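Local coordinates for Non-structural protein 9 (Avian infectious bronchitis virus, PDB 5C94) that forms a homodimer and binds RNA, probably single-stranded, as a small non-structural protein of the coronavirus replicase, at residues 19-24 against 46-51; 30-35 against 53-58; 35-40 against 99-104; 91-96 against 103-108. All blocks are in the same frame, centred on the assembly; numbering follows the deposited sequence.

Interaction 1 (19-24 against 46-51)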
loop_
_atom_site.group_PDB
_atom_site.type_symbol
_atom_site.label_atom_id
_atom_site.label_comp_id
_atom_site.label_asym_id
_atom_site.label_seq_id
_atom_site.Cartn_x
_atom_site.Cartn_y
_atom_site.Cartn_z
ATOM N N CYS A 19 -17.402 -3.058 10.853
ATOM C CA CYS A 19 -17.574 -1.924 11.743
ATOM C C CYS A 19 -18.858 -1.259 11.340
ATOM O O CYS A 19 -19.560 -1.755 10.463
ATOM C CB CYS A 19 -16.416 -0.941 11.647
ATOM S SG CYS A 19 -16.295 -0.117 10.033
ATOM N N VAL A 20 -19.152 -0.122 11.961
ATOM C CA VAL A 20 -20.346 0.641 11.625
ATOM C C VAL A 20 -19.940 2.063 11.269
ATOM O O VAL A 20 -18.906 2.546 11.712
ATOM C CB VAL A 20 -21.381 0.646 12.789
ATOM C CG1 VAL A 20 -21.909 -0.748 13.037
ATOM C CG2 VAL A 20 -20.746 1.177 14.065
ATOM N N ALA A 21 -20.761 2.724 10.464
ATOM C CA ALA A 21 -20.482 4.073 10.006
ATOM C C ALA A 21 -21.810 4.773 9.787
ATOM O O ALA A 21 -22.861 4.133 9.835
ATOM C CB ALA A 21 -19.657 4.053 8.730
ATOM N N GLY A 22 -21.765 6.083 9.559
ATOM C CA GLY A 22 -22.974 6.877 9.434
ATOM C C GLY A 22 -22.704 8.242 8.828
ATOM O O GLY A 22 -21.543 8.595 8.571
ATOM N N VAL A 23 -23.760 9.012 8.576
ATOM C CA VAL A 23 -23.545 10.352 8.052
ATOM C C VAL A 23 -23.151 11.329 9.177
ATOM O O VAL A 23 -22.650 12.413 8.913
ATOM C CB VAL A 23 -24.782 10.863 7.288
ATOM C CG1 VAL A 23 -25.284 9.798 6.337
ATOM C CG2 VAL A 23 -25.861 11.275 8.257
ATOM N N ASP A 24 -23.369 10.931 10.427
ATOM C CA ASP A 24 -22.797 11.628 11.577
ATOM C C ASP A 24 -22.616 10.649 12.739
ATOM O O ASP A 24 -23.125 9.521 12.693
ATOM C CB ASP A 24 -23.672 12.810 12.009
ATOM C CG ASP A 24 -25.091 12.400 12.372
ATOM O OD1 ASP A 24 -25.275 11.558 13.284
ATOM O OD2 ASP A 24 -26.027 12.943 11.754
ATOM N N ALA A 46 -7.370 2.212 9.189
ATOM C CA ALA A 46 -6.908 3.094 8.121
ATOM C C ALA A 46 -8.022 3.586 7.187
ATOM O O ALA A 46 -7.974 4.704 6.650
ATOM C CB ALA A 46 -5.852 2.365 7.306
ATOM N N ALA A 47 -9.017 2.733 6.970
ATOM C CA ALA A 47 -10.019 3.008 5.959
ATOM C C ALA A 47 -11.263 2.174 6.182
ATOM O O ALA A 47 -11.206 1.138 6.844
ATOM C CB ALA A 47 -9.459 2.738 4.577
ATOM N N ILE A 48 -12.392 2.633 5.648
ATOM C CA ILE A 48 -13.571 1.774 5.581
ATOM C C ILE A 48 -14.083 1.750 4.147
ATOM O O ILE A 48 -13.816 2.677 3.379
ATOM C CB ILE A 48 -14.703 2.225 6.545
ATOM C CG1 ILE A 48 -15.409 3.463 6.006
ATOM C CG2 ILE A 48 -14.175 2.443 7.983
ATOM C CD1 ILE A 48 -16.860 3.538 6.409
ATOM N N THR A 49 -14.761 0.666 3.772
ATOM C CA THR A 49 -15.457 0.616 2.488
ATOM C C THR A 49 -16.963 0.409 2.656
ATOM O O THR A 49 -17.428 -0.192 3.637
ATOM C CB THR A 49 -14.909 -0.496 1.564
ATOM O OG1 THR A 49 -14.956 -1.763 2.233
ATOM C CG2 THR A 49 -13.487 -0.178 1.144
ATOM N N SER A 50 -17.720 0.903 1.683
ATOM C CA SER A 50 -19.168 0.865 1.764
ATOM C C SER A 50 -19.808 1.114 0.412
ATOM O O SER A 50 -19.192 1.709 -0.469
ATOM C CB SER A 50 -19.662 1.904 2.782
ATOM O OG SER A 50 -21.077 1.874 2.886
ATOM N N SER A 51 -21.050 0.671 0.256
ATOM C CA SER A 51 -21.828 0.986 -0.944
ATOM C C SER A 51 -22.387 2.396 -0.838
ATOM O O SER A 51 -22.722 3.033 -1.833
ATOM C CB SER A 51 -22.967 -0.002 -1.114
ATOM O OG SER A 51 -23.542 -0.301 0.148
#
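Ile-48 meets Cys-19 and Ala-21, using a different branch for each. Its methyl CG2 lies 3.9 Å from SG of Cys-19. Its far end, CD1, lies 3.7 Å from CB of Ala-21. Both contacts are apolar, and no hydrogen bond joins the segments. The torsions of Ile-48 explain the split. CG1 sits in the crowded position between the backbone N and the carbonyl carbon (chi1 75°), while CG2 stays beside the N. One branch thus reaches the alanine and the other the cysteine, two residues apart on the same face of their strand. SG of Cys-19 also sits between its own N and carbonyl carbon (chi1 66°), which turns the sulfur toward the isoleucine.

The strands 12-22 and 42-50 are not neighbours. Strand 30-39 runs between them and is antiparallel to both. Ile-48 therefore reaches across the concave inside of a strongly curled sheet, as in the small open beta barrel of coronavirus nsp9. The nearest CA atoms, those of Cys-19 and Ile-48, are 8.2 Å apart.

Backbone hydrogen bonds pair Cys-19 with Ser-32 and Ala-21 with Val-30, both on strand 30-39, and Ile-48 with Tyr-92 on strand 85-93. Cys-19 also packs on Cys-34, and Leu-55 touches both Ala-21 and Ile-48. Just before Ile-48, Ala-46 and Ala-47 both face Tyr-35 and form a classic beta bulge.

Interaction 2 (30-35 against 53-58)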
loop_
_atom_site.group_PDB
_atom_site.type_symbol
_atom_site.label_atom_id
_atom_site.label_comp_id
_atom_site.label_asym_id
_atom_site.label_seq_id
_atom_site.Cartn_x
_atom_site.Cartn_y
_atom_site.Cartn_z
ATOM N N VAL A 30 -24.774 2.077 9.617
ATOM C CA VAL A 30 -24.457 1.418 8.366
ATOM C C VAL A 30 -23.274 0.474 8.510
ATOM O O VAL A 30 -22.126 0.924 8.625
ATOM C CB VAL A 30 -24.154 2.436 7.254
ATOM C CG1 VAL A 30 -23.872 1.714 5.911
ATOM C CG2 VAL A 30 -25.301 3.407 7.119
ATOM N N GLU A 31 -23.552 -0.829 8.492
ATOM C CA GLU A 31 -22.496 -1.830 8.636
ATOM C C GLU A 31 -21.551 -1.688 7.472
ATOM O O GLU A 31 -21.985 -1.582 6.331
ATOM C CB GLU A 31 -23.052 -3.255 8.691
ATOM C CG GLU A 31 -22.007 -4.310 9.094
ATOM C CD GLU A 31 -22.596 -5.710 9.192
ATOM O OE1 GLU A 31 -23.557 -5.899 9.971
ATOM O OE2 GLU A 31 -22.097 -6.617 8.493
ATOM N N SER A 32 -20.260 -1.650 7.773
ATOM C CA SER A 32 -19.255 -1.444 6.757
ATOM C C SER A 32 -18.061 -2.308 7.072
ATOM O O SER A 32 -18.023 -2.985 8.095
ATOM C CB SER A 32 -18.839 0.027 6.676
ATOM O OG SER A 32 -19.963 0.887 6.756
ATOM N N LYS A 33 -17.097 -2.275 6.166
ATOM C CA LYS A 33 -15.872 -3.044 6.257
ATOM C C LYS A 33 -14.704 -2.090 6.542
ATOM O O LYS A 33 -14.504 -1.120 5.799
ATOM C CB LYS A 33 -15.652 -3.802 4.945
ATOM C CG LYS A 33 -14.612 -4.913 4.988
ATOM C CD LYS A 33 -14.030 -5.091 3.592
ATOM C CE LYS A 33 -13.931 -6.545 3.194
ATOM N NZ LYS A 33 -15.290 -7.133 3.104
ATOM N N CYS A 34 -13.941 -2.333 7.606
ATOM C CA CYS A 34 -12.770 -1.492 7.836
ATOM C C CYS A 34 -11.448 -2.234 7.588
ATOM O O CYS A 34 -11.354 -3.447 7.723
ATOM C CB CYS A 34 -12.801 -0.886 9.245
ATOM S SG CYS A 34 -12.143 -1.873 10.578
ATOM N N TYR A 35 -10.436 -1.479 7.183
ATOM C CA TYR A 35 -9.116 -2.019 6.909
ATOM C C TYR A 35 -8.179 -1.520 7.996
ATOM O O TYR A 35 -8.178 -0.328 8.334
ATOM C CB TYR A 35 -8.619 -1.586 5.522
ATOM C CG TYR A 35 -9.379 -2.238 4.384
ATOM C CD1 TYR A 35 -10.709 -1.903 4.121
ATOM C CD2 TYR A 35 -8.768 -3.188 3.570
ATOM C CE1 TYR A 35 -11.414 -2.512 3.084
ATOM C CE2 TYR A 35 -9.460 -3.795 2.531
ATOM C CZ TYR A 35 -10.783 -3.459 2.296
ATOM O OH TYR A 35 -11.466 -4.069 1.264
ATOM N N PRO A 53 -22.212 6.290 -0.305
ATOM C CA PRO A 53 -21.298 7.414 -0.579
ATOM C C PRO A 53 -21.381 8.586 0.408
ATOM O O PRO A 53 -20.619 9.545 0.273
ATOM C CB PRO A 53 -21.747 7.894 -1.962
ATOM C CG PRO A 53 -23.243 7.649 -1.940
ATOM C CD PRO A 53 -23.399 6.322 -1.179
ATOM N N ASN A 54 -22.273 8.522 1.388
ATOM C CA ASN A 54 -22.516 9.698 2.217
ATOM C C ASN A 54 -21.971 9.630 3.623
ATOM O O ASN A 54 -22.323 10.470 4.456
ATOM C CB ASN A 54 -24.006 9.963 2.297
ATOM C CG ASN A 54 -24.621 10.112 0.944
ATOM O OD1 ASN A 54 -24.273 11.027 0.204
ATOM N ND2 ASN A 54 -25.531 9.210 0.600
ATOM N N LEU A 55 -21.125 8.641 3.893
ATOM C CA LEU A 55 -20.644 8.419 5.248
ATOM C C LEU A 55 -19.659 9.503 5.674
ATOM O O LEU A 55 -18.910 10.036 4.844
ATOM C CB LEU A 55 -20.001 7.045 5.358
ATOM C CG LEU A 55 -20.910 5.907 4.905
ATOM C CD1 LEU A 55 -20.170 4.599 5.006
ATOM C CD2 LEU A 55 -22.190 5.872 5.735
ATOM N N LYS A 56 -19.681 9.849 6.951
ATOM C CA LYS A 56 -18.789 10.845 7.502
ATOM C C LYS A 56 -18.040 10.426 8.733
ATOM O O LYS A 56 -17.088 11.032 9.089
ATOM C CB LYS A 56 -19.550 12.084 7.949
ATOM C CG LYS A 56 -20.143 12.981 6.888
ATOM C CD LYS A 56 -19.246 13.154 5.702
ATOM C CE LYS A 56 -19.257 14.560 5.182
ATOM N NZ LYS A 56 -18.008 15.286 5.522
ATOM N N VAL A 57 -18.507 9.399 9.399
ATOM C CA VAL A 57 -17.968 8.987 10.703
ATOM C C VAL A 57 -17.949 7.454 10.749
ATOM O O VAL A 57 -18.873 6.794 10.257
ATOM C CB VAL A 57 -18.762 9.555 11.933
ATOM C CG1 VAL A 57 -18.258 8.988 13.256
ATOM C CG2 VAL A 57 -18.710 11.072 11.971
ATOM N N ALA A 58 -16.904 6.874 11.325
ATOM C CA ALA A 58 -16.878 5.426 11.506
ATOM C C ALA A 58 -16.743 5.100 12.976
ATOM O O ALA A 58 -16.311 5.943 13.780
ATOM C CB ALA A 58 -15.750 4.792 10.720
#
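Leu-55 points its two methyls into the inside of the curled nsp9 barrel, toward Val-30 and Ser-32 on strand 30-39. It comes from the turn that leads into strand 57-61. Strand 12-22 lies between those two strands in the sheet, so this contact also spans the barrel interior.

The van der Waals contacts are light. CD2 of Leu-55 is 4.2 Å from CG2 of Val-30, an apolar pair. CD1 of Leu-55 lies 4.1 Å from OG of Ser-32, a methyl against a hydroxyl oxygen. The leucine has CG beside its backbone N and an extended second torsion (chi2 178°), so the fork of CD1 and CD2 can serve two residues of the facing strand. Ile-48 and Leu-72 add further apolar neighbours to the leucine.

The polar part lies within or beside the segments. Leu-55 N is hydrogen-bonded to Tyr-92 OH of strand 85-93. Lys-56 and Val-57 both face Gly-22, a classic beta bulge at the start of strand 57-61. The buried hydroxyl of Ser-32 is satisfied by its own strand: OG donates to Val-30 O at 2.9 Å, from above the carbonyl plane and 47° out of it.

Interaction 3 (35-40 against 99-104)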
loop_
_atom_site.group_PDB
_atom_site.type_symbol
_atom_site.label_atom_id
_atom_site.label_comp_id
_atom_site.label_asym_id
_atom_site.label_seq_id
_atom_site.Cartn_x
_atom_site.Cartn_y
_atom_site.Cartn_z
ATOM N N TYR A 35 -10.436 -1.479 7.183
ATOM C CA TYR A 35 -9.116 -2.019 6.909
ATOM C C TYR A 35 -8.179 -1.520 7.996
ATOM O O TYR A 35 -8.178 -0.328 8.334
ATOM C CB TYR A 35 -8.619 -1.586 5.522
ATOM C CG TYR A 35 -9.379 -2.238 4.384
ATOM C CD1 TYR A 35 -10.709 -1.903 4.121
ATOM C CD2 TYR A 35 -8.768 -3.188 3.570
ATOM C CE1 TYR A 35 -11.414 -2.512 3.084
ATOM C CE2 TYR A 35 -9.460 -3.795 2.531
ATOM C CZ TYR A 35 -10.783 -3.459 2.296
ATOM O OH TYR A 35 -11.466 -4.069 1.264
ATOM N N TYR A 36 -7.394 -2.428 8.562
ATOM C CA TYR A 36 -6.430 -2.007 9.557
ATOM C C TYR A 36 -5.099 -2.731 9.430
ATOM O O TYR A 36 -4.994 -3.873 8.951
ATOM C CB TYR A 36 -7.003 -2.171 10.970
ATOM C CG TYR A 36 -7.382 -3.575 11.401
ATOM C CD1 TYR A 36 -8.555 -4.167 10.957
ATOM C CD2 TYR A 36 -6.592 -4.285 12.307
ATOM C CE1 TYR A 36 -8.922 -5.447 11.367
ATOM C CE2 TYR A 36 -6.946 -5.566 12.722
ATOM C CZ TYR A 36 -8.118 -6.141 12.250
ATOM O OH TYR A 36 -8.489 -7.411 12.651
ATOM N N THR A 37 -4.058 -2.031 9.835
ATOM C CA THR A 37 -2.748 -2.618 9.812
ATOM C C THR A 37 -2.236 -2.693 11.243
ATOM O O THR A 37 -2.938 -2.313 12.189
ATOM C CB THR A 37 -1.802 -1.821 8.913
ATOM O OG1 THR A 37 -0.538 -2.487 8.868
ATOM C CG2 THR A 37 -1.643 -0.389 9.424
ATOM N N SER A 38 -1.033 -3.219 11.415
ATOM C CA SER A 38 -0.451 -3.290 12.744
ATOM C C SER A 38 0.799 -2.418 12.789
ATOM O O SER A 38 1.683 -2.541 11.932
ATOM C CB SER A 38 -0.115 -4.737 13.114
ATOM O OG SER A 38 0.376 -4.823 14.450
ATOM N N ILE A 39 0.872 -1.530 13.775
ATOM C CA ILE A 39 2.058 -0.701 13.949
ATOM C C ILE A 39 2.492 -0.702 15.408
ATOM O O ILE A 39 1.712 -0.326 16.283
ATOM C CB ILE A 39 1.805 0.737 13.499
ATOM C CG1 ILE A 39 1.277 0.765 12.055
ATOM C CG2 ILE A 39 3.071 1.551 13.657
ATOM C CD1 ILE A 39 0.832 2.152 11.573
ATOM N N SER A 40 3.730 -1.131 15.664
ATOM C CA SER A 40 4.239 -1.290 17.034
ATOM C C SER A 40 3.348 -2.180 17.903
ATOM O O SER A 40 3.032 -1.828 19.047
ATOM C CB SER A 40 4.404 0.068 17.705
ATOM O OG SER A 40 5.358 0.836 17.006
ATOM N N SER A 99 0.406 8.541 5.242
ATOM C CA SER A 99 0.428 8.295 3.801
ATOM C C SER A 99 0.806 6.855 3.454
ATOM O O SER A 99 0.242 6.253 2.532
ATOM C CB SER A 99 1.402 9.253 3.118
ATOM O OG SER A 99 0.935 10.583 3.180
ATOM N N ILE A 100 1.765 6.307 4.194
ATOM C CA ILE A 100 2.226 4.961 3.930
ATOM C C ILE A 100 1.107 3.977 4.281
ATOM O O ILE A 100 0.926 2.963 3.608
ATOM C CB ILE A 100 3.540 4.654 4.704
ATOM C CG1 ILE A 100 4.145 3.336 4.237
ATOM C CG2 ILE A 100 3.338 4.647 6.213
ATOM C CD1 ILE A 100 5.539 3.078 4.821
ATOM N N VAL A 101 0.321 4.307 5.300
ATOM C CA VAL A 101 -0.759 3.430 5.713
ATOM C C VAL A 101 -1.909 3.505 4.711
ATOM O O VAL A 101 -2.540 2.483 4.410
ATOM C CB VAL A 101 -1.241 3.764 7.140
ATOM C CG1 VAL A 101 -2.451 2.946 7.502
ATOM C CG2 VAL A 101 -0.123 3.495 8.148
ATOM N N ARG A 102 -2.170 4.700 4.176
ATOM C CA ARG A 102 -3.145 4.835 3.088
ATOM C C ARG A 102 -2.749 3.979 1.887
ATOM O O ARG A 102 -3.582 3.308 1.283
ATOM C CB ARG A 102 -3.282 6.291 2.638
ATOM C CG ARG A 102 -3.859 7.224 3.688
ATOM C CD ARG A 102 -3.939 8.663 3.193
ATOM N NE ARG A 102 -4.242 9.561 4.300
ATOM C CZ ARG A 102 -5.417 10.159 4.478
ATOM N NH1 ARG A 102 -6.399 9.980 3.605
ATOM N NH2 ARG A 102 -5.607 10.952 5.521
ATOM N N GLY A 103 -1.468 4.023 1.537
ATOM C CA GLY A 103 -0.963 3.261 0.415
ATOM C C GLY A 103 -1.120 1.772 0.649
ATOM O O GLY A 103 -1.457 1.025 -0.283
ATOM N N MET A 104 -0.897 1.337 1.883
ATOM C CA MET A 104 -1.007 -0.076 2.195
ATOM C C MET A 104 -2.396 -0.624 1.902
ATOM O O MET A 104 -2.528 -1.718 1.361
ATOM C CB MET A 104 -0.637 -0.323 3.645
ATOM C CG MET A 104 0.846 -0.239 3.876
ATOM S SD MET A 104 1.257 -0.964 5.454
ATOM C CE MET A 104 0.218 -2.419 5.425
#
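Thr-37 faces Val-101 and Met-104 with two different branches, and its first torsion sets which goes where. OG1 is opposite the backbone N (chi1 -177°), and CG2 lies between the N and the carbonyl carbon. The methyl meets the valine and the hydroxyl side meets the methionine. Met-104 folds back at its last torsion (chi3 42°), which carries CE toward the strand.

CG2 of Thr-37 is 3.9 Å from CG1 of Val-101, with the two side chains crossing obliquely. The other methyl of the valine, CG2, meets CD1 of Ile-39 at 3.8 Å, tip to tip. Val-101 is thus shared by two residues that point the same way from strand 35-39. In one of the two modelled conformers of Met-104, CE comes 3.5 Å from OG1 of Thr-37; the two side chains cross at about a right angle. This touch is therefore doubtful.

Helix 99-109 lies over one side of the sheet here. Its short segment runs at 128° to the strand, and the axes approach to 9.3 Å. The helix also meets the second subunit: Ile-100 and Met-104 pack on Leu-106 of that subunit. Met-104 therefore takes part in both the intrachain contact and the dimer interface.

The hydroxyl of Thr-37 does not depend on the helix. OG1 is hydrogen-bonded to Gly-13 O on strand 12-22. The polar end of the threonine is thus tied within the sheet. No hydrogen bond joins the two segments, so the contact probably rests mainly on van der Waals packing.

Interaction 4 (91-96 against 103-108)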
loop_
_atom_site.group_PDB
_atom_site.type_symbol
_atom_site.label_atom_id
_atom_site.label_comp_id
_atom_site.label_asym_id
_atom_site.label_seq_id
_atom_site.Cartn_x
_atom_site.Cartn_y
_atom_site.Cartn_z
ATOM N N LEU A 91 -14.441 4.097 -0.822
ATOM C CA LEU A 91 -13.355 3.847 0.113
ATOM C C LEU A 91 -13.019 5.158 0.822
ATOM O O LEU A 91 -12.681 6.163 0.175
ATOM C CB LEU A 91 -12.149 3.264 -0.619
ATOM C CG LEU A 91 -10.840 2.841 0.071
ATOM C CD1 LEU A 91 -9.919 4.009 0.170
ATOM C CD2 LEU A 91 -11.041 2.243 1.432
ATOM N N TYR A 92 -13.164 5.140 2.145
ATOM C CA TYR A 92 -12.935 6.307 2.974
ATOM C C TYR A 92 -11.733 6.069 3.853
ATOM O O TYR A 92 -11.748 5.145 4.668
ATOM C CB TYR A 92 -14.119 6.605 3.902
ATOM C CG TYR A 92 -15.503 6.715 3.314
ATOM C CD1 TYR A 92 -16.221 5.582 2.917
ATOM C CD2 TYR A 92 -16.118 7.953 3.224
ATOM C CE1 TYR A 92 -17.503 5.703 2.406
ATOM C CE2 TYR A 92 -17.382 8.088 2.730
ATOM C CZ TYR A 92 -18.074 6.974 2.324
ATOM O OH TYR A 92 -19.342 7.164 1.849
ATOM N N PHE A 93 -10.713 6.898 3.729
ATOM C CA PHE A 93 -9.626 6.835 4.684
ATOM C C PHE A 93 -10.042 7.620 5.899
ATOM O O PHE A 93 -10.840 8.549 5.826
ATOM C CB PHE A 93 -8.321 7.381 4.113
ATOM C CG PHE A 93 -7.736 6.526 3.034
ATOM C CD1 PHE A 93 -7.151 5.301 3.341
ATOM C CD2 PHE A 93 -7.794 6.933 1.707
ATOM C CE1 PHE A 93 -6.613 4.507 2.343
ATOM C CE2 PHE A 93 -7.259 6.150 0.699
ATOM C CZ PHE A 93 -6.670 4.931 1.013
ATOM N N ILE A 94 -9.493 7.222 7.024
ATOM C CA ILE A 94 -9.764 7.877 8.271
ATOM C C ILE A 94 -8.919 9.158 8.398
ATOM O O ILE A 94 -7.768 9.193 7.967
ATOM C CB ILE A 94 -9.515 6.865 9.392
ATOM C CG1 ILE A 94 -10.742 5.951 9.449
ATOM C CG2 ILE A 94 -9.197 7.540 10.720
ATOM C CD1 ILE A 94 -10.539 4.714 10.187
ATOM N N LYS A 95 -9.522 10.214 8.943
ATOM C CA LYS A 95 -8.883 11.516 9.066
ATOM C C LYS A 95 -7.484 11.361 9.633
ATOM O O LYS A 95 -7.312 10.714 10.676
ATOM C CB LYS A 95 -9.706 12.442 9.965
ATOM C CG LYS A 95 -9.981 13.822 9.390
ATOM C CD LYS A 95 -11.077 13.739 8.332
ATOM C CE LYS A 95 -11.613 15.107 7.927
ATOM N NZ LYS A 95 -12.578 15.005 6.785
ATOM N N ASN A 96 -6.501 11.921 8.917
ATOM C CA ASN A 96 -5.102 11.992 9.361
ATOM C C ASN A 96 -4.332 10.684 9.328
ATOM O O ASN A 96 -3.325 10.539 10.017
ATOM C CB ASN A 96 -5.010 12.560 10.778
ATOM C CG ASN A 96 -5.673 13.913 10.900
ATOM O OD1 ASN A 96 -6.428 14.165 11.845
ATOM N ND2 ASN A 96 -5.416 14.789 9.924
ATOM N N GLY A 103 -1.468 4.023 1.537
ATOM C CA GLY A 103 -0.963 3.261 0.415
ATOM C C GLY A 103 -1.120 1.772 0.649
ATOM O O GLY A 103 -1.457 1.025 -0.283
ATOM N N MET A 104 -0.897 1.337 1.883
ATOM C CA MET A 104 -1.007 -0.076 2.195
ATOM C C MET A 104 -2.396 -0.624 1.902
ATOM O O MET A 104 -2.528 -1.718 1.361
ATOM C CB MET A 104 -0.637 -0.323 3.645
ATOM C CG MET A 104 0.846 -0.239 3.876
ATOM S SD MET A 104 1.257 -0.964 5.454
ATOM C CE MET A 104 0.218 -2.419 5.425
ATOM N N VAL A 105 -3.426 0.144 2.249
ATOM C CA VAL A 105 -4.792 -0.222 1.903
ATOM C C VAL A 105 -4.964 -0.280 0.384
ATOM O O VAL A 105 -5.562 -1.224 -0.140
ATOM C CB VAL A 105 -5.823 0.772 2.479
ATOM C CG1 VAL A 105 -7.236 0.411 2.000
ATOM C CG2 VAL A 105 -5.775 0.790 3.994
ATOM N N LEU A 106 -4.447 0.724 -0.321
ATOM C CA LEU A 106 -4.601 0.767 -1.776
ATOM C C LEU A 106 -3.893 -0.422 -2.404
ATOM O O LEU A 106 -4.405 -1.041 -3.341
ATOM C CB LEU A 106 -4.059 2.076 -2.365
ATOM C CG LEU A 106 -4.827 3.356 -2.024
ATOM C CD1 LEU A 106 -4.116 4.573 -2.601
ATOM C CD2 LEU A 106 -6.271 3.295 -2.515
ATOM N N GLY A 107 -2.709 -0.730 -1.883
ATOM C CA GLY A 107 -1.948 -1.864 -2.357
ATOM C C GLY A 107 -2.706 -3.161 -2.130
ATOM O O GLY A 107 -2.714 -4.027 -3.001
ATOM N N ALA A 108 -3.350 -3.291 -0.970
ATOM C CA ALA A 108 -4.012 -4.545 -0.600
ATOM C C ALA A 108 -5.215 -4.833 -1.488
ATOM O O ALA A 108 -5.552 -5.992 -1.722
ATOM C CB ALA A 108 -4.445 -4.524 0.858
#
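Phe-93 sets the edge of its ring against Val-105 and Leu-106 where the C-terminal helix of nsp9 packs on the barrel. The helix carries Gly-103 and Gly-107, a GXXXG pattern known from the dimer interface of this family. Strand 91-93 and helix 103-108 run nearly antiparallel, at 158°.

The ring is the main bump. Its CE1-CZ edge fits against two neighbouring side chains of the helix. CE1 of Phe-93 lies 3.8 Å from CB of Val-105, near the ring plane. CZ of Phe-93 touches Leu-106 across its branch point, with CG and CD2 each 3.9 Å away. The leucine crosses the ring at about a right angle, and its CG lies in the ring plane.

Leu-91 fills the angle beside this edge. Its CD1 rests 3.4 Å above the plane of the Phe-93 ring, offset toward the rim. CG1 of Val-105 stands on that same side of the ring. CD2 of Leu-91 lies 4.3 Å from this CG1 of Val-105. Ala-47 lines the hollow from the neighbouring strand, and Phe-78 touches both leucines.

The same helix turn also serves the dimer: Leu-106 packs on Met-104 of the second subunit, so one side chain meets both barrel and partner. The turn itself is closed by Gly-107 N, which donates to Gly-103 O at 2.7 Å.

Overall arrangement
All four contacts are buried and largely apolar, and none has a hydrogen bond between its segments. Hydroxyl oxygens of Ser-32 and Thr-37 touch methyls in interactions 2 and 3. Interactions 1 and 2 have centres about 1 Å apart and form one cluster inside the barrel. There strands and a turn meet across an intervening strand. Interactions 3 and 4 have centres about 7 Å apart and use the same helix, 99-109, against different strands. They lie next to the second subunit, which does not touch interactions 1 and 2. Interaction 4 is wholly hydrophobic and uses an aromatic ring. Strand 30-39 links interactions 2 and 3, whose centres are about 17 Å apart.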